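Local coordinates for protein CalG4 (Micromonospora echinospora, PDB 3IA7) that is a protein of the GT-B clan, built from two domains that each carry a parallel beta-sheet flanked by helices, at residues 105-110 / 126-131; 188-193 / 209-214; 29-34 / 389-394. All blocks are in the same frame, centred on the assembly; numbering follows the deposited sequence.

Contact 1. Residues 105-110 / 126-131; sequences LVVYDV and PAVRLT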
ATOM      1  N   LEU A 105     -19.215  16.673   8.614  1.00 13.73           N
ATOM      2  CA  LEU A 105     -18.293  17.193   7.582  1.00 14.43           C
ATOM      3  C   LEU A 105     -18.530  16.455   6.249  1.00 14.58           C
ATOM      4  O   LEU A 105     -18.737  15.250   6.286  1.00 14.31           O
ATOM      5  CB  LEU A 105     -16.847  16.962   8.033  1.00 15.12           C
ATOM      6  CG  LEU A 105     -15.802  17.371   6.997  1.00 15.45           C
ATOM      7  CD1 LEU A 105     -15.746  18.936   6.837  1.00 15.07           C
ATOM      8  CD2 LEU A 105     -14.425  16.740   7.377  1.00 11.83           C
ATOM      9  N   VAL A 106     -18.519  17.167   5.111  1.00 11.83           N
ATOM     10  CA  VAL A 106     -18.659  16.566   3.769  1.00 13.81           C
ATOM     11  C   VAL A 106     -17.289  16.613   3.101  1.00 13.55           C
ATOM     12  O   VAL A 106     -16.650  17.687   3.011  1.00 15.59           O
ATOM     13  CB  VAL A 106     -19.710  17.363   2.916  1.00 13.05           C
ATOM     14  CG1 VAL A 106     -19.799  16.864   1.450  1.00 14.12           C
ATOM     15  CG2 VAL A 106     -21.111  17.299   3.610  1.00 14.53           C
ATOM     16  N   VAL A 107     -16.766  15.480   2.716  1.00 13.67           N
ATOM     17  CA  VAL A 107     -15.474  15.485   2.023  1.00 12.86           C
ATOM     18  C   VAL A 107     -15.856  15.004   0.628  1.00 14.42           C
ATOM     19  O   VAL A 107     -16.423  13.913   0.489  1.00 16.63           O
ATOM     20  CB  VAL A 107     -14.490  14.519   2.696  1.00 13.40           C
ATOM     21  CG1 VAL A 107     -13.159  14.467   1.892  1.00  9.13           C
ATOM     22  CG2 VAL A 107     -14.205  14.946   4.158  1.00 12.42           C
ATOM     23  N   TYR A 108     -15.603  15.792  -0.392  1.00 11.55           N
ATOM     24  CA  TYR A 108     -15.981  15.378  -1.757  1.00 11.32           C
ATOM     25  C   TYR A 108     -14.797  15.428  -2.711  1.00 13.22           C
ATOM     26  O   TYR A 108     -13.930  16.342  -2.667  1.00 12.03           O
ATOM     27  CB  TYR A 108     -17.102  16.284  -2.300  1.00 10.60           C
ATOM     28  CG  TYR A 108     -16.710  17.781  -2.384  1.00 10.38           C
ATOM     29  CD1 TYR A 108     -16.174  18.313  -3.581  1.00 12.19           C
ATOM     30  CD2 TYR A 108     -16.913  18.657  -1.314  1.00 11.40           C
ATOM     31  CE1 TYR A 108     -15.799  19.658  -3.678  1.00 13.57           C
ATOM     32  CE2 TYR A 108     -16.548  20.083  -1.426  1.00 13.72           C
ATOM     33  CZ  TYR A 108     -15.986  20.530  -2.644  1.00 14.44           C
ATOM     34  OH  TYR A 108     -15.624  21.857  -2.827  1.00 12.53           O
ATOM     35  N   ASP A 109     -14.776  14.458  -3.617  1.00 12.93           N
ATOM     36  CA  ASP A 109     -13.798  14.519  -4.710  1.00 13.94           C
ATOM     37  C   ASP A 109     -14.207  15.600  -5.677  1.00 13.55           C
ATOM     38  O   ASP A 109     -15.385  15.947  -5.804  1.00 12.42           O
ATOM     39  CB  ASP A 109     -13.729  13.158  -5.438  1.00 13.38           C
ATOM     40  CG  ASP A 109     -12.788  13.185  -6.647  1.00 17.65           C
ATOM     41  OD1 ASP A 109     -11.572  13.113  -6.401  1.00 18.44           O
ATOM     42  OD2 ASP A 109     -13.271  13.293  -7.822  1.00 15.16           O
ATOM     43  N   VAL A 110     -13.221  16.156  -6.372  1.00 12.60           N
ATOM     44  CA  VAL A 110     -13.488  17.244  -7.338  1.00 14.75           C
ATOM     45  C   VAL A 110     -14.475  16.889  -8.471  1.00 13.00           C
ATOM     46  O   VAL A 110     -15.258  17.741  -8.889  1.00 12.53           O
ATOM     47  CB  VAL A 110     -12.173  17.835  -7.896  1.00 14.62           C
ATOM     48  CG1 VAL A 110     -11.445  16.783  -8.732  1.00 17.40           C
ATOM     49  CG2 VAL A 110     -12.446  19.145  -8.724  1.00 19.98           C
ATOM     50  N   PRO A 126     -19.503  22.220   7.029  1.00 15.09           N
ATOM     51  CA  PRO A 126     -18.254  22.529   6.337  1.00 15.21           C
ATOM     52  C   PRO A 126     -17.916  21.419   5.353  1.00 14.27           C
ATOM     53  O   PRO A 126     -18.441  20.272   5.462  1.00 13.97           O
ATOM     54  CB  PRO A 126     -17.211  22.613   7.477  1.00 14.49           C
ATOM     55  CG  PRO A 126     -17.750  21.707   8.526  1.00 14.23           C
ATOM     56  CD  PRO A 126     -19.283  21.843   8.440  1.00 15.12           C
ATOM     57  N   ALA A 127     -17.121  21.748   4.343  1.00 14.43           N
ATOM     58  CA  ALA A 127     -16.753  20.766   3.350  1.00 13.81           C
ATOM     59  C   ALA A 127     -15.273  20.850   3.042  1.00 14.78           C
ATOM     60  O   ALA A 127     -14.663  21.904   3.235  1.00 13.17           O
ATOM     61  CB  ALA A 127     -17.604  20.940   2.023  1.00 14.68           C
ATOM     62  N   VAL A 128     -14.707  19.719   2.626  1.00 12.18           N
ATOM     63  CA  VAL A 128     -13.325  19.613   2.205  1.00 13.30           C
ATOM     64  C   VAL A 128     -13.336  19.035   0.820  1.00 13.35           C
ATOM     65  O   VAL A 128     -13.998  18.016   0.591  1.00 13.75           O
ATOM     66  CB  VAL A 128     -12.552  18.588   3.089  1.00 13.26           C
ATOM     67  CG1 VAL A 128     -11.133  18.267   2.489  1.00 12.65           C
ATOM     68  CG2 VAL A 128     -12.488  19.025   4.527  1.00 13.81           C
ATOM     69  N   ARG A 129     -12.564  19.635  -0.091  1.00 12.63           N
ATOM     70  CA  ARG A 129     -12.420  19.116  -1.423  1.00 14.04           C
ATOM     71  C   ARG A 129     -11.178  18.175  -1.516  1.00 14.14           C
ATOM     72  O   ARG A 129     -10.087  18.495  -0.990  1.00 14.37           O
ATOM     73  CB  ARG A 129     -12.257  20.268  -2.427  1.00 13.92           C
ATOM     74  CG  ARG A 129     -12.037  19.748  -3.875  1.00 14.69           C
ATOM     75  CD  ARG A 129     -12.031  20.938  -4.902  1.00 16.24           C
ATOM     76  NE  ARG A 129     -13.319  21.679  -4.837  1.00 15.03           N
ATOM     77  CZ  ARG A 129     -13.818  22.425  -5.816  1.00 17.69           C
ATOM     78  NH1 ARG A 129     -13.143  22.562  -6.956  1.00 17.61           N
ATOM     79  NH2 ARG A 129     -15.016  23.000  -5.667  1.00 15.15           N
ATOM     80  N   LEU A 130     -11.326  17.107  -2.273  1.00 12.58           N
ATOM     81  CA  LEU A 130     -10.187  16.251  -2.625  1.00 14.05           C
ATOM     82  C   LEU A 130      -9.915  16.248  -4.098  1.00 14.96           C
ATOM     83  O   LEU A 130     -10.844  16.222  -4.921  1.00 12.62           O
ATOM     84  CB  LEU A 130     -10.483  14.788  -2.247  1.00 13.80           C
ATOM     85  CG  LEU A 130     -10.902  14.400  -0.833  1.00 15.16           C
ATOM     86  CD1 LEU A 130     -11.116  12.782  -0.761  1.00 14.72           C
ATOM     87  CD2 LEU A 130      -9.931  14.921   0.317  1.00 11.56           C
ATOM     88  N   THR A 131      -8.634  16.175  -4.458  1.00 14.09           N
ATOM     89  CA  THR A 131      -8.324  15.908  -5.875  1.00 15.17           C
ATOM     90  C   THR A 131      -7.053  15.100  -6.043  1.00 15.24           C
ATOM     91  O   THR A 131      -6.055  15.363  -5.381  1.00 14.90           O
ATOM     92  CB  THR A 131      -8.299  17.218  -6.785  1.00 15.96           C
ATOM     93  OG1 THR A 131      -7.992  16.852  -8.135  1.00 18.68           O
ATOM     94  CG2 THR A 131      -7.297  18.272  -6.272  1.00 16.52           C
TER

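Contact 2. Residues 188-193 / 209-214; sequences LTIVFL and AFVGPT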
ATOM      1  N   LEU A 188     -10.985  24.051   2.437  1.00 14.97           N
ATOM      2  CA  LEU A 188      -9.783  23.179   2.441  1.00 14.88           C
ATOM      3  C   LEU A 188      -9.807  22.257   1.220  1.00 15.36           C
ATOM      4  O   LEU A 188     -10.847  21.665   0.876  1.00 14.47           O
ATOM      5  CB  LEU A 188      -9.671  22.315   3.741  1.00 14.86           C
ATOM      6  CG  LEU A 188      -8.504  21.287   3.788  1.00 15.66           C
ATOM      7  CD1 LEU A 188      -7.120  22.037   3.838  1.00 15.56           C
ATOM      8  CD2 LEU A 188      -8.673  20.260   4.945  1.00 14.24           C
ATOM      9  N   THR A 189      -8.658  22.155   0.542  1.00 13.31           N
ATOM     10  CA  THR A 189      -8.512  21.256  -0.582  1.00 14.01           C
ATOM     11  C   THR A 189      -7.263  20.406  -0.338  1.00 13.65           C
ATOM     12  O   THR A 189      -6.170  20.965  -0.137  1.00 13.73           O
ATOM     13  CB  THR A 189      -8.369  22.040  -1.924  1.00 14.21           C
ATOM     14  OG1 THR A 189      -9.558  22.866  -2.140  1.00 17.10           O
ATOM     15  CG2 THR A 189      -8.278  21.023  -3.103  1.00 13.62           C
ATOM     16  N   ILE A 190      -7.447  19.084  -0.344  1.00 12.68           N
ATOM     17  CA  ILE A 190      -6.395  18.124  -0.188  1.00 13.85           C
ATOM     18  C   ILE A 190      -6.068  17.629  -1.594  1.00 13.38           C
ATOM     19  O   ILE A 190      -6.913  17.048  -2.309  1.00 13.12           O
ATOM     20  CB  ILE A 190      -6.793  16.906   0.737  1.00 13.91           C
ATOM     21  CG1 ILE A 190      -7.432  17.376   2.076  1.00 17.79           C
ATOM     22  CG2 ILE A 190      -5.567  15.887   0.901  1.00 12.69           C
ATOM     23  CD1 ILE A 190      -6.516  18.014   3.037  1.00 17.84           C
ATOM     24  N   VAL A 191      -4.833  17.891  -2.003  1.00 12.53           N
ATOM     25  CA  VAL A 191      -4.394  17.560  -3.334  1.00 11.81           C
ATOM     26  C   VAL A 191      -3.388  16.425  -3.221  1.00 13.11           C
ATOM     27  O   VAL A 191      -2.351  16.579  -2.522  1.00 12.36           O
ATOM     28  CB  VAL A 191      -3.693  18.799  -3.975  1.00 12.12           C
ATOM     29  CG1 VAL A 191      -3.213  18.440  -5.359  1.00 11.50           C
ATOM     30  CG2 VAL A 191      -4.644  20.001  -4.043  1.00 13.24           C
ATOM     31  N   PHE A 192      -3.635  15.304  -3.896  1.00 13.17           N
ATOM     32  CA  PHE A 192      -2.786  14.098  -3.717  1.00 14.15           C
ATOM     33  C   PHE A 192      -1.572  14.105  -4.631  1.00 14.16           C
ATOM     34  O   PHE A 192      -1.272  13.114  -5.345  1.00 15.11           O
ATOM     35  CB  PHE A 192      -3.660  12.842  -3.903  1.00 15.22           C
ATOM     36  CG  PHE A 192      -4.742  12.728  -2.837  1.00 15.35           C
ATOM     37  CD1 PHE A 192      -4.400  12.609  -1.487  1.00 17.93           C
ATOM     38  CD2 PHE A 192      -6.087  12.719  -3.205  1.00 21.09           C
ATOM     39  CE1 PHE A 192      -5.393  12.516  -0.486  1.00 23.45           C
ATOM     40  CE2 PHE A 192      -7.097  12.605  -2.203  1.00 23.03           C
ATOM     41  CZ  PHE A 192      -6.743  12.539  -0.855  1.00 19.53           C
ATOM     42  N   LEU A 193      -0.903  15.262  -4.677  1.00 12.35           N
ATOM     43  CA  LEU A 193       0.271  15.477  -5.533  1.00 12.85           C
ATOM     44  C   LEU A 193       1.317  16.174  -4.693  1.00 12.54           C
ATOM     45  O   LEU A 193       0.958  16.852  -3.731  1.00 12.33           O
ATOM     46  CB  LEU A 193      -0.003  16.449  -6.698  1.00 13.01           C
ATOM     47  CG  LEU A 193      -1.221  16.156  -7.605  1.00 17.67           C
ATOM     48  CD1 LEU A 193      -1.281  17.221  -8.651  1.00 17.68           C
ATOM     49  CD2 LEU A 193      -1.147  14.871  -8.312  1.00 22.17           C
ATOM     50  N   ALA A 209      -3.670  21.915   0.628  1.00 12.98           N
ATOM     51  CA  ALA A 209      -2.603  21.061   1.168  1.00 13.79           C
ATOM     52  C   ALA A 209      -2.105  20.034   0.109  1.00 14.35           C
ATOM     53  O   ALA A 209      -2.858  19.154  -0.345  1.00 13.93           O
ATOM     54  CB  ALA A 209      -3.070  20.348   2.446  1.00 13.05           C
ATOM     55  N   PHE A 210      -0.844  20.154  -0.283  1.00 11.60           N
ATOM     56  CA  PHE A 210      -0.270  19.196  -1.313  1.00 11.86           C
ATOM     57  C   PHE A 210       0.345  17.998  -0.570  1.00 11.29           C
ATOM     58  O   PHE A 210       1.515  18.040  -0.123  1.00 11.36           O
ATOM     59  CB  PHE A 210       0.729  19.913  -2.245  1.00 11.73           C
ATOM     60  CG  PHE A 210       0.073  21.011  -3.062  1.00 12.47           C
ATOM     61  CD1 PHE A 210      -0.488  20.704  -4.320  1.00 12.80           C
ATOM     62  CD2 PHE A 210      -0.081  22.290  -2.529  1.00  9.19           C
ATOM     63  CE1 PHE A 210      -1.153  21.715  -5.080  1.00 11.99           C
ATOM     64  CE2 PHE A 210      -0.752  23.339  -3.260  1.00 10.04           C
ATOM     65  CZ  PHE A 210      -1.305  23.022  -4.536  1.00 12.30           C
ATOM     66  N   VAL A 211      -0.467  16.968  -0.354  1.00 12.12           N
ATOM     67  CA  VAL A 211      -0.063  15.845   0.521  1.00 12.06           C
ATOM     68  C   VAL A 211       0.651  14.701  -0.200  1.00 12.35           C
ATOM     69  O   VAL A 211       1.170  13.761   0.417  1.00 13.43           O
ATOM     70  CB  VAL A 211      -1.247  15.327   1.431  1.00 12.75           C
ATOM     71  CG1 VAL A 211      -1.830  16.504   2.305  1.00 13.45           C
ATOM     72  CG2 VAL A 211      -2.303  14.602   0.537  1.00 11.88           C
ATOM     73  N   GLY A 212       0.692  14.770  -1.512  1.00 13.28           N
ATOM     74  CA  GLY A 212       1.313  13.715  -2.311  1.00 14.18           C
ATOM     75  C   GLY A 212       0.470  12.423  -2.496  1.00 13.35           C
ATOM     76  O   GLY A 212      -0.659  12.328  -1.921  1.00 15.42           O
ATOM     77  N   PRO A 213       1.000  11.428  -3.247  1.00 14.19           N
ATOM     78  CA  PRO A 213       0.306  10.142  -3.502  1.00 15.39           C
ATOM     79  C   PRO A 213       0.268   9.306  -2.225  1.00 18.00           C
ATOM     80  O   PRO A 213       1.042   9.572  -1.294  1.00 17.41           O
ATOM     81  CB  PRO A 213       1.163   9.478  -4.602  1.00 15.08           C
ATOM     82  CG  PRO A 213       2.518  10.079  -4.470  1.00 15.63           C
ATOM     83  CD  PRO A 213       2.334  11.470  -3.883  1.00 12.38           C
ATOM     84  N   THR A 214      -0.679   8.377  -2.096  1.00 21.70           N
ATOM     85  CA  THR A 214      -0.643   7.523  -0.905  1.00 24.90           C
ATOM     86  C   THR A 214       0.452   6.553  -1.334  1.00 27.48           C
ATOM     87  O   THR A 214       0.485   6.139  -2.489  1.00 26.97           O
ATOM     88  CB  THR A 214      -2.014   6.837  -0.531  1.00 25.46           C
ATOM     89  OG1 THR A 214      -2.874   7.767   0.161  1.00 25.50           O
ATOM     90  CG2 THR A 214      -1.789   5.652   0.394  1.00 26.47           C
TER

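Contact 3. Residues 29-34 / 389-394; sequences ARRGHR and AADEVE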
ATOM      1  N   ALA A  29     -10.609   6.863  10.065  1.00  7.94           N
ATOM      2  CA  ALA A  29     -11.212   5.736  10.784  1.00  9.29           C
ATOM      3  C   ALA A  29     -10.305   5.288  11.948  1.00 10.18           C
ATOM      4  O   ALA A  29     -10.802   4.969  13.047  1.00 11.07           O
ATOM      5  CB  ALA A  29     -11.501   4.554   9.784  1.00  9.46           C
ATOM      6  N   ARG A  30      -8.989   5.212  11.727  1.00 10.59           N
ATOM      7  CA  ARG A  30      -8.042   4.860  12.793  1.00 11.89           C
ATOM      8  C   ARG A  30      -8.144   5.807  13.970  1.00 12.16           C
ATOM      9  O   ARG A  30      -7.906   5.410  15.083  1.00 12.08           O
ATOM     10  CB  ARG A  30      -6.573   4.893  12.349  1.00 11.61           C
ATOM     11  CG  ARG A  30      -6.220   3.781  11.466  1.00 17.27           C
ATOM     12  CD  ARG A  30      -4.726   3.649  11.292  1.00 19.09           C
ATOM     13  NE  ARG A  30      -4.547   2.702  10.210  1.00 22.15           N
ATOM     14  CZ  ARG A  30      -4.384   3.047   8.930  1.00 25.14           C
ATOM     15  NH1 ARG A  30      -4.286   4.313   8.590  1.00 20.02           N
ATOM     16  NH2 ARG A  30      -4.262   2.111   7.987  1.00 27.82           N
ATOM     17  N   ARG A  31      -8.405   7.071  13.676  1.00 11.74           N
ATOM     18  CA  ARG A  31      -8.542   8.070  14.682  1.00 11.77           C
ATOM     19  C   ARG A  31      -9.897   8.060  15.365  1.00 11.43           C
ATOM     20  O   ARG A  31     -10.170   8.944  16.174  1.00 11.32           O
ATOM     21  CB  ARG A  31      -8.190   9.450  14.116  1.00 10.47           C
ATOM     22  CG  ARG A  31      -6.762   9.462  13.538  1.00 12.78           C
ATOM     23  CD  ARG A  31      -6.369  10.814  12.917  1.00 11.77           C
ATOM     24  NE  ARG A  31      -5.030  10.724  12.324  1.00 11.96           N
ATOM     25  CZ  ARG A  31      -4.226  11.752  12.089  1.00 11.89           C
ATOM     26  NH1 ARG A  31      -4.617  12.999  12.355  1.00  8.26           N
ATOM     27  NH2 ARG A  31      -3.050  11.530  11.515  1.00 12.39           N
ATOM     28  N   GLY A  32     -10.745   7.080  15.071  1.00 11.47           N
ATOM     29  CA  GLY A  32     -12.031   6.971  15.801  1.00 10.82           C
ATOM     30  C   GLY A  32     -13.251   7.599  15.108  1.00 10.22           C
ATOM     31  O   GLY A  32     -14.366   7.476  15.617  1.00 10.11           O
ATOM     32  N   HIS A  33     -13.046   8.249  13.960  1.00  9.18           N
ATOM     33  CA  HIS A  33     -14.138   8.878  13.189  1.00  8.98           C
ATOM     34  C   HIS A  33     -15.017   7.866  12.472  1.00  9.75           C
ATOM     35  O   HIS A  33     -14.533   6.838  11.990  1.00 10.78           O
ATOM     36  CB  HIS A  33     -13.593   9.942  12.230  1.00  9.04           C
ATOM     37  CG  HIS A  33     -12.756  10.973  12.929  1.00 10.92           C
ATOM     38  ND1 HIS A  33     -13.245  11.722  13.979  1.00 10.67           N
ATOM     39  CD2 HIS A  33     -11.440  11.287  12.823  1.00 10.37           C
ATOM     40  CE1 HIS A  33     -12.282  12.491  14.453  1.00 11.47           C
ATOM     41  NE2 HIS A  33     -11.186  12.265  13.751  1.00 13.00           N
ATOM     42  N   ARG A  34     -16.311   8.151  12.456  1.00  9.71           N
ATOM     43  CA  ARG A  34     -17.305   7.368  11.722  1.00  8.88           C
ATOM     44  C   ARG A  34     -17.314   7.878  10.280  1.00  8.64           C
ATOM     45  O   ARG A  34     -17.624   9.071  10.024  1.00  8.08           O
ATOM     46  CB  ARG A  34     -18.689   7.593  12.338  1.00  9.67           C
ATOM     47  CG  ARG A  34     -19.779   6.852  11.561  1.00 10.21           C
ATOM     48  CD  ARG A  34     -21.158   7.128  12.122  1.00 14.39           C
ATOM     49  NE  ARG A  34     -22.154   6.541  11.223  1.00 12.87           N
ATOM     50  CZ  ARG A  34     -23.458   6.782  11.305  1.00 14.58           C
ATOM     51  NH1 ARG A  34     -23.924   7.646  12.206  1.00 13.45           N
ATOM     52  NH2 ARG A  34     -24.289   6.170  10.467  1.00 17.03           N
ATOM     53  N   ALA A 389      -2.757  14.465   5.666  1.00 12.02           N
ATOM     54  CA  ALA A 389      -4.100  14.766   5.154  1.00 12.21           C
ATOM     55  C   ALA A 389      -5.158  14.722   6.290  1.00 12.59           C
ATOM     56  O   ALA A 389      -6.000  15.641   6.402  1.00 11.46           O
ATOM     57  CB  ALA A 389      -4.437  13.811   4.033  1.00 11.88           C
ATOM     58  N   ALA A 390      -5.049  13.716   7.167  1.00 10.69           N
ATOM     59  CA  ALA A 390      -5.932  13.570   8.356  1.00 10.69           C
ATOM     60  C   ALA A 390      -5.698  14.713   9.362  1.00 11.10           C
ATOM     61  O   ALA A 390      -6.647  15.225   9.943  1.00 10.50           O
ATOM     62  CB  ALA A 390      -5.733  12.226   9.004  1.00  9.90           C
ATOM     63  N   ASP A 391      -4.434  15.102   9.556  1.00 11.16           N
ATOM     64  CA  ASP A 391      -4.100  16.244  10.416  1.00 13.32           C
ATOM     65  C   ASP A 391      -4.788  17.530   9.910  1.00 13.71           C
ATOM     66  O   ASP A 391      -5.370  18.293  10.718  1.00 14.01           O
ATOM     67  CB  ASP A 391      -2.568  16.475  10.496  1.00 11.97           C
ATOM     68  CG  ASP A 391      -1.834  15.431  11.335  1.00 15.80           C
ATOM     69  OD1 ASP A 391      -2.456  14.539  11.974  1.00 14.66           O
ATOM     70  OD2 ASP A 391      -0.598  15.546  11.394  1.00 17.93           O
ATOM     71  N   GLU A 392      -4.765  17.729   8.596  1.00 13.61           N
ATOM     72  CA  GLU A 392      -5.302  18.958   7.987  1.00 14.23           C
ATOM     73  C   GLU A 392      -6.812  18.921   8.149  1.00 14.30           C
ATOM     74  O   GLU A 392      -7.426  19.915   8.469  1.00 13.54           O
ATOM     75  CB  GLU A 392      -5.015  19.016   6.485  1.00 14.78           C
ATOM     76  CG  GLU A 392      -3.543  19.074   6.098  1.00 20.25           C
ATOM     77  CD  GLU A 392      -2.904  20.446   6.205  1.00 21.19           C
ATOM     78  OE1 GLU A 392      -3.607  21.476   6.346  1.00 24.73           O
ATOM     79  OE2 GLU A 392      -1.663  20.498   6.108  1.00 27.47           O
ATOM     80  N   VAL A 393      -7.410  17.761   7.920  1.00 12.82           N
ATOM     81  CA  VAL A 393      -8.862  17.674   8.066  1.00 13.27           C
ATOM     82  C   VAL A 393      -9.255  17.908   9.521  1.00 12.91           C
ATOM     83  O   VAL A 393     -10.218  18.667   9.808  1.00 11.19           O
ATOM     84  CB  VAL A 393      -9.398  16.321   7.604  1.00 13.19           C
ATOM     85  CG1 VAL A 393     -10.875  16.183   8.012  1.00 14.31           C
ATOM     86  CG2 VAL A 393      -9.174  16.098   6.044  1.00 10.77           C
ATOM     87  N   GLU A 394      -8.560  17.248  10.460  1.00 12.17           N
ATOM     88  CA  GLU A 394      -8.898  17.458  11.879  1.00 12.61           C
ATOM     89  C   GLU A 394      -8.696  18.907  12.363  1.00 13.04           C
ATOM     90  O   GLU A 394      -9.522  19.428  13.116  1.00 12.58           O
ATOM     91  CB  GLU A 394      -8.164  16.476  12.806  1.00 11.56           C
ATOM     92  CG  GLU A 394      -8.597  15.010  12.594  1.00 13.54           C
ATOM     93  CD  GLU A 394      -7.992  14.113  13.625  1.00 17.16           C
ATOM     94  OE1 GLU A 394      -6.771  14.252  13.872  1.00 13.92           O
ATOM     95  OE2 GLU A 394      -8.752  13.288  14.190  1.00 15.34           O
TER

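Contact 1. Residues 105-110 / 126-131
Y108 swings its CG between its own backbone N and carbonyl carbon (chi1 60°), which lays one face of the ring against the backbone of R129, while R129 runs out straight and then bends at chi3 (-59°) to bring its guanidinium back to the phenol. The R129 CA sits over one ring face, 4.1 Å from the Y108 centroid, a CH-pi contact, and A127 CB meets the ring edge near its plane. At the far end R129 NE and R129 NH2 both donate, side-on, to Y108 OH; NE lies 3.1 Å from OH, and that oxygen lies in the guanidinium plane although ring and guanidinium are 69° apart.

Beneath this pair the strands 105-109 and 127-131 run parallel, their axes 4.6 Å apart at closest approach. Five backbone bonds tie them, from V106 N to P126 O at one end to V110 N to L130 O, 2.8 Å, at the other. On the face carrying V107 and L130 the contact is apolar: V107 CG1 reaches L130 CG at 3.5 Å.

Helix 113-123 completes a beta-alpha-beta unit, as expected of a Rossmann-like domain. Because E186 also hydrogen-bonds Y108 OH, the buried phenol links a carboxylate to the guanidinium; the two R129 N-H groups probably polarise its oxygen, while R129 CA over one face and A127 CB at the edge limit how the ring can turn.

Contact 2. Residues 188-193 / 209-214
Strands 189-191 and 208-210 are the last two of a seven-stranded parallel sheet of Rossmann-like type, and the contact follows them past their C-terminal ends into the loops beyond. Three backbone bonds establish the parallel pairing: A209 N donates to T189 O at 2.8 Å, V191 N to A209 O at 2.9 Å, and V211 N to V191 O. The regular ladder then stops, because F192 is the centre of an inverse gamma turn, in which L193 N returns weakly to V191 O. Past the turn, G212 N makes a weak bond to L193 O at 3.1 Å. G212 has positive phi (77°), a backbone shape in which a CB would be jammed against the preceding carbonyl oxygen, so glycine suits the place.

On one face of the pair V191 and F210 lie side by side, with V191 CG1 3.7 Å from F210 CD1; L193 O lies at the edge of the F210 ring, near its plane. On the other, I190 CG2 meets V211 CG2 at 3.5 Å. The same methyl, V211 CG2, touches F192 CD1 at 3.5 Å; it stands between its backbone N and carbonyl carbon, turned toward both residues. G212 O lies at the edge of the F192 ring, in its plane.

Strand 127-131 flanks 189-191 on its other side, with I190 resting on V128 and L130. Helix 385-400 covers the I190 and A209 face, with E392 against both of them and R388 against V211, while L311 of helix 307-315 packs against L193 and P213 beyond the strand ends.

Contact 3. Residues 29-34 / 389-394
A390 begins the contact by setting its CB over one face of the R31 guanidinium, 3.4 Å above the plane and over its centre. One residue on, D391 starts away from the other segment at its CB, yet its carboxylate turns back: OD1 takes R31 NH1 at 2.7 Å, nearly along its C-O axis, and a weak bond from R31 NH2 at 3.1 Å. E394, a turn further along the helix, divides its oxygens between two partners. Its OE1 accepts R31 NH1 at 2.9 Å, met from above the carboxylate plane, 55° out of it. Its OE2 accepts H33 NE2 at 2.7 Å through the anti lone pair, in a nearly straight bond (171°) that keeps within the imidazole plane although ring and carboxylate are 86° apart.

R31 NH1 therefore bridges D391 and E394 in one salt-bridge network. The R31 chain is extended from CG to NE, carrying the guanidinium across to the helix. With NE2 donating to E394 and ND1 taking a hydrogen bond from the backbone N of R5, the H33 ring is fixed in rotation.

R31 and H33 flank G32, the C-prime residue of a Schellman motif ending helix 15-30. Helix 385-400 packs alongside that helix through A390 on E27 and L28; E27 also salt-bridges R31 NE, and H33, leading into strand 34-39, rests on I7 of strand 6-10.

Overall arrangement
Contacts 1 and 2 are buried and belong to one parallel sheet: strands 127-131 and 189-191 are neighbours in it, with probable backbone bonds from R129 to L188 and I190. Backbone ladders and apolar side chains dominate both, with a polar phenol-guanidinium pair added in contact 1. Contact 3 is partly buried and lacks a backbone bond between its segments; salt bridges and a histidine-carboxylate hydrogen bond hold it, burying 215 Å² against 649 and 461 Å². Its helix 385-400 reaches both others, V393 meeting L105 of contact 1 and A389 and E392 meeting I190 of contact 2. Along the chain, 29-34 with 389-394 encloses the other two, bringing the C-terminal helix back onto the N-terminal sheet.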